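Long-range contact in putative isochorismatase (Streptomyces avermitilis, PDB 3KL2), which is a putative isochorismatase of the cysteine hydrolase family, probably a hydrolase whose substrate is not established: residues R69-A83 and L119-G133. Residues are numbered along the deposited sequence; the frame is centred on the assembly and turned at random.
Sequences RQAGVPIMHAPITFA and LAPVNGDIVIEGKRG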
loop_
_atom_site.group_PDB
_atom_site.type_symbol
_atom_site.label_atom_id
_atom_site.label_comp_id
_atom_site.label_asym_id
_atom_site.label_seq_id
_atom_site.Cartn_x
_atom_site.Cartn_y
_atom_site.Cartn_z
ATOM N N ARG A 69 5.131 -22.679 18.684
ATOM C CA ARG A 69 5.641 -23.864 17.992
ATOM C C ARG A 69 4.810 -25.107 18.354
ATOM O O ARG A 69 4.283 -25.778 17.456
ATOM C CB ARG A 69 7.137 -24.106 18.284
ATOM C CG ARG A 69 8.035 -22.915 17.905
ATOM C CD ARG A 69 9.434 -23.320 17.405
ATOM N NE ARG A 69 10.120 -22.211 16.713
ATOM C CZ ARG A 69 10.964 -21.352 17.297
ATOM N NH1 ARG A 69 11.263 -21.430 18.601
ATOM N NH2 ARG A 69 11.544 -20.408 16.578
ATOM N N GLN A 70 4.662 -25.386 19.651
ATOM C CA GLN A 70 3.882 -26.556 20.096
ATOM C C GLN A 70 2.524 -26.628 19.383
ATOM O O GLN A 70 2.106 -27.702 19.008
ATOM C CB GLN A 70 3.691 -26.607 21.624
ATOM N N ALA A 71 1.857 -25.495 19.183
ATOM C CA ALA A 71 0.556 -25.473 18.495
ATOM C C ALA A 71 0.652 -25.369 16.958
ATOM O O ALA A 71 -0.369 -25.439 16.288
ATOM C CB ALA A 71 -0.325 -24.336 19.052
ATOM N N GLY A 72 1.858 -25.200 16.411
ATOM C CA GLY A 72 2.064 -25.154 14.963
ATOM C C GLY A 72 1.827 -23.787 14.353
ATOM O O GLY A 72 1.454 -23.694 13.182
ATOM N N VAL A 73 2.061 -22.719 15.131
ATOM C CA VAL A 73 1.797 -21.364 14.693
ATOM C C VAL A 73 3.061 -20.690 14.088
ATOM O O VAL A 73 4.122 -20.604 14.720
ATOM C CB VAL A 73 1.165 -20.522 15.829
ATOM C CG1 VAL A 73 1.015 -19.049 15.401
ATOM C CG2 VAL A 73 -0.200 -21.107 16.194
ATOM N N PRO A 74 2.949 -20.228 12.844
ATOM C CA PRO A 74 4.097 -19.588 12.229
ATOM C C PRO A 74 4.640 -18.465 13.108
ATOM O O PRO A 74 3.878 -17.634 13.608
ATOM C CB PRO A 74 3.535 -19.031 10.936
ATOM C CG PRO A 74 2.369 -19.906 10.630
ATOM C CD PRO A 74 1.797 -20.309 11.932
ATOM N N ILE A 75 5.947 -18.512 13.351
ATOM C CA ILE A 75 6.665 -17.467 14.023
ATOM C C ILE A 75 7.324 -16.667 12.908
ATOM O O ILE A 75 8.016 -17.238 12.102
ATOM C CB ILE A 75 7.746 -18.071 14.926
ATOM C CG1 ILE A 75 7.158 -19.167 15.859
ATOM C CG2 ILE A 75 8.437 -17.019 15.709
ATOM C CD1 ILE A 75 5.935 -18.771 16.715
ATOM N N MET A 76 7.105 -15.355 12.858
ATOM C CA MET A 76 7.690 -14.477 11.837
ATOM C C MET A 76 8.558 -13.379 12.478
ATOM O O MET A 76 8.044 -12.607 13.261
ATOM C CB MET A 76 6.566 -13.802 11.095
ATOM C CG MET A 76 5.675 -14.771 10.329
ATOM S SD MET A 76 4.554 -13.932 9.245
ATOM C CE MET A 76 3.687 -15.378 8.710
ATOM N N HIS A 77 9.850 -13.294 12.135
ATOM C CA HIS A 77 10.759 -12.304 12.725
ATOM C C HIS A 77 10.900 -11.114 11.812
ATOM O O HIS A 77 11.086 -11.263 10.609
ATOM C CB HIS A 77 12.175 -12.894 12.914
ATOM C CG HIS A 77 12.256 -14.071 13.845
ATOM N ND1 HIS A 77 12.356 -13.934 15.214
ATOM C CD2 HIS A 77 12.328 -15.402 13.592
ATOM C CE1 HIS A 77 12.467 -15.133 15.762
ATOM N NE2 HIS A 77 12.452 -16.041 14.802
ATOM N N ALA A 78 10.899 -9.921 12.394
ATOM C CA ALA A 78 10.921 -8.695 11.617
ATOM C C ALA A 78 12.031 -7.825 12.139
ATOM O O ALA A 78 11.795 -6.911 12.902
ATOM C CB ALA A 78 9.578 -7.989 11.676
ATOM N N PRO A 79 13.274 -8.128 11.734
ATOM C CA PRO A 79 14.421 -7.335 12.120
ATOM C C PRO A 79 14.551 -6.148 11.214
ATOM O O PRO A 79 14.096 -6.192 10.084
ATOM C CB PRO A 79 15.593 -8.305 11.923
ATOM C CG PRO A 79 15.208 -9.109 10.749
ATOM C CD PRO A 79 13.659 -9.243 10.864
ATOM N N ILE A 80 15.143 -5.075 11.697
ATOM C CA ILE A 80 15.429 -3.929 10.842
ATOM C C ILE A 80 16.951 -3.903 10.625
ATOM O O ILE A 80 17.698 -4.138 11.580
ATOM C CB ILE A 80 14.884 -2.648 11.504
ATOM C CG1 ILE A 80 15.052 -1.429 10.601
ATOM C CG2 ILE A 80 15.591 -2.338 12.787
ATOM C CD1 ILE A 80 14.758 -0.101 11.318
ATOM N N THR A 81 17.420 -3.619 9.408
ATOM C CA THR A 81 18.861 -3.557 9.118
ATOM C C THR A 81 19.123 -2.499 8.075
ATOM O O THR A 81 18.205 -2.210 7.307
ATOM C CB THR A 81 19.356 -4.865 8.479
ATOM O OG1 THR A 81 18.713 -4.998 7.219
ATOM C CG2 THR A 81 19.050 -6.069 9.310
ATOM N N PHE A 82 20.350 -1.966 7.986
ATOM C CA PHE A 82 20.686 -0.965 6.957
ATOM C C PHE A 82 22.034 -1.291 6.338
ATOM O O PHE A 82 22.949 -1.613 7.042
ATOM C CB PHE A 82 20.672 0.507 7.496
ATOM C CG PHE A 82 19.353 0.883 8.156
ATOM C CD1 PHE A 82 18.402 1.618 7.470
ATOM C CD2 PHE A 82 19.045 0.425 9.430
ATOM C CE1 PHE A 82 17.172 1.919 8.042
ATOM C CE2 PHE A 82 17.811 0.744 10.020
ATOM C CZ PHE A 82 16.877 1.491 9.312
ATOM N N ALA A 83 22.134 -1.236 5.012
ATOM C CA ALA A 83 23.410 -1.339 4.357
ATOM C C ALA A 83 24.314 -0.266 4.961
ATOM O O ALA A 83 23.871 0.846 5.219
ATOM C CB ALA A 83 23.275 -1.147 2.838
ATOM N N LEU A 119 16.093 -16.067 20.899
ATOM C CA LEU A 119 15.011 -16.128 19.938
ATOM C C LEU A 119 15.555 -16.346 18.528
ATOM O O LEU A 119 14.974 -15.891 17.568
ATOM C CB LEU A 119 14.188 -14.818 20.018
ATOM C CG LEU A 119 13.318 -14.765 21.282
ATOM C CD1 LEU A 119 12.928 -13.332 21.716
ATOM C CD2 LEU A 119 12.084 -15.630 21.059
ATOM N N ALA A 120 16.682 -17.035 18.402
ATOM C CA ALA A 120 17.242 -17.292 17.086
ATOM C C ALA A 120 16.211 -18.079 16.262
ATOM O O ALA A 120 15.611 -19.048 16.766
ATOM C CB ALA A 120 18.554 -18.046 17.176
ATOM N N PRO A 121 15.999 -17.664 15.002
ATOM C CA PRO A 121 15.095 -18.373 14.085
ATOM C C PRO A 121 15.493 -19.836 13.915
ATOM O O PRO A 121 16.658 -20.120 13.635
ATOM C CB PRO A 121 15.265 -17.625 12.761
ATOM C CG PRO A 121 15.887 -16.344 13.120
ATOM C CD PRO A 121 16.703 -16.564 14.330
ATOM N N VAL A 122 14.559 -20.756 14.137
ATOM C CA VAL A 122 14.850 -22.169 13.929
ATOM C C VAL A 122 13.943 -22.709 12.864
ATOM O O VAL A 122 12.923 -22.083 12.541
ATOM C CB VAL A 122 14.724 -23.003 15.214
ATOM C CG1 VAL A 122 15.691 -22.468 16.241
ATOM C CG2 VAL A 122 13.279 -23.019 15.771
ATOM N N ASN A 123 14.347 -23.854 12.315
ATOM C CA ASN A 123 13.619 -24.587 11.259
ATOM C C ASN A 123 12.157 -24.192 11.017
ATOM O O ASN A 123 11.246 -24.496 11.828
ATOM C CB ASN A 123 13.702 -26.115 11.530
ATOM N N GLY A 124 11.934 -23.502 9.910
ATOM C CA GLY A 124 10.559 -23.193 9.500
ATOM C C GLY A 124 10.042 -21.803 9.860
ATOM O O GLY A 124 8.962 -21.378 9.373
ATOM N N ASP A 125 10.767 -21.123 10.755
ATOM C CA ASP A 125 10.476 -19.741 11.077
ATOM C C ASP A 125 10.717 -18.872 9.840
ATOM O O ASP A 125 11.707 -19.062 9.114
ATOM C CB ASP A 125 11.418 -19.238 12.144
ATOM C CG ASP A 125 11.095 -19.757 13.532
ATOM O OD1 ASP A 125 10.210 -20.638 13.727
ATOM O OD2 ASP A 125 11.778 -19.245 14.455
ATOM N N ILE A 126 9.829 -17.893 9.651
ATOM C CA ILE A 126 9.929 -16.962 8.544
ATOM C C ILE A 126 10.669 -15.736 9.041
ATOM O O ILE A 126 10.416 -15.262 10.142
ATOM C CB ILE A 126 8.497 -16.621 8.019
ATOM C CG1 ILE A 126 7.888 -17.860 7.344
ATOM C CG2 ILE A 126 8.495 -15.414 7.094
ATOM C CD1 ILE A 126 6.336 -17.835 7.256
ATOM N N VAL A 127 11.610 -15.248 8.261
ATOM C CA VAL A 127 12.322 -14.022 8.586
ATOM C C VAL A 127 11.906 -13.002 7.524
ATOM O O VAL A 127 12.297 -13.104 6.369
ATOM C CB VAL A 127 13.872 -14.230 8.678
ATOM C CG1 VAL A 127 14.637 -12.912 8.879
ATOM C CG2 VAL A 127 14.234 -15.195 9.840
ATOM N N ILE A 128 11.062 -12.054 7.939
ATOM C CA ILE A 128 10.532 -10.969 7.093
ATOM C C ILE A 128 11.653 -10.083 6.614
ATOM O O ILE A 128 12.515 -9.724 7.401
ATOM C CB ILE A 128 9.511 -10.124 7.945
ATOM C CG1 ILE A 128 8.306 -11.000 8.322
ATOM C CG2 ILE A 128 9.090 -8.854 7.255
ATOM C CD1 ILE A 128 7.701 -11.941 7.181
ATOM N N GLU A 129 11.642 -9.710 5.349
ATOM C CA GLU A 129 12.712 -8.928 4.761
ATOM C C GLU A 129 12.265 -7.571 4.276
ATOM O O GLU A 129 11.123 -7.383 3.866
ATOM C CB GLU A 129 13.262 -9.635 3.526
ATOM C CG GLU A 129 13.790 -11.071 3.740
ATOM C CD GLU A 129 13.983 -11.833 2.398
ATOM O OE1 GLU A 129 14.326 -13.028 2.460
ATOM O OE2 GLU A 129 13.799 -11.254 1.280
ATOM N N GLY A 130 13.200 -6.648 4.232
ATOM C CA GLY A 130 12.950 -5.350 3.707
ATOM C C GLY A 130 12.948 -4.231 4.760
ATOM O O GLY A 130 13.172 -3.079 4.378
ATOM N N LYS A 131 12.692 -4.555 6.042
ATOM C CA LYS A 131 12.376 -3.509 7.022
ATOM C C LYS A 131 13.427 -2.413 7.079
ATOM O O LYS A 131 14.574 -2.679 7.376
ATOM C CB LYS A 131 12.168 -4.016 8.454
ATOM C CG LYS A 131 11.464 -2.956 9.393
ATOM C CD LYS A 131 10.896 -3.647 10.645
ATOM C CE LYS A 131 9.900 -2.801 11.506
ATOM N NZ LYS A 131 10.376 -1.410 11.817
ATOM N N ARG A 132 12.994 -1.196 6.809
ATOM C CA ARG A 132 13.831 -0.015 6.888
ATOM C C ARG A 132 13.208 1.150 7.659
ATOM O O ARG A 132 13.892 2.092 7.989
ATOM C CB ARG A 132 14.140 0.472 5.497
ATOM C CG ARG A 132 15.075 -0.421 4.740
ATOM C CD ARG A 132 16.426 -0.400 5.312
ATOM N NE ARG A 132 17.381 -1.041 4.446
ATOM C CZ ARG A 132 17.513 -2.358 4.293
ATOM N NH1 ARG A 132 16.737 -3.223 4.966
ATOM N NH2 ARG A 132 18.455 -2.806 3.470
ATOM N N GLY A 133 11.903 1.075 7.925
ATOM C CA GLY A 133 11.211 2.103 8.653
ATOM C C GLY A 133 10.666 1.459 9.874
ATOM O O GLY A 133 11.197 0.464 10.346
HETATM O O HOH W 1 12.809 -6.997 7.839
#
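Strands 75-78 and 126-127 pair in parallel at one edge, within the chain, of the six-stranded sheet of this isochorismatase-like fold. His-77 N bonds Ile-126 O (2.9 Å), and His-77 O takes Ile-128 N (2.8 Å). Ile-126 N bonds Ile-75 O. Asp-125, which ends a type II turn, ties the strand start to helix 57-71. Its carboxylate lies nearly coplanar with the Arg-69 guanidinium, the planes 9° apart, in a salt bridge from NH2 to OD2. The modelled spacing there is too short, so its detail is doubtful. Val-122 CG2 sits over one face of that guanidinium, toward its rim. Asp-125 OD2 also accepts His-77 NE2 (3.3 Å) and Val-122 N (3.2 Å), from opposite faces of the carboxylate plane. CG of His-77 stands anti to its carbonyl carbon (chi1 -62°), which carries the ring across to Asp-125 and Pro-121. With an alanine at Asp-125, the Arg-69 charge would probably lose its mate here, Val-122 N its acceptor, and the His-77 ring would be freer to turn. Beyond the strands, one water links Pro-79 O, Ile-128 O and Lys-131 N. Lys-131 NZ forms a salt bridge with Glu-32. Met-76 and Ile-126 lie side by side against helix 142-149. On the other sheet face, His-77 touches Leu-30 of strand 26-31, and Leu-119 packs on helix 57-71.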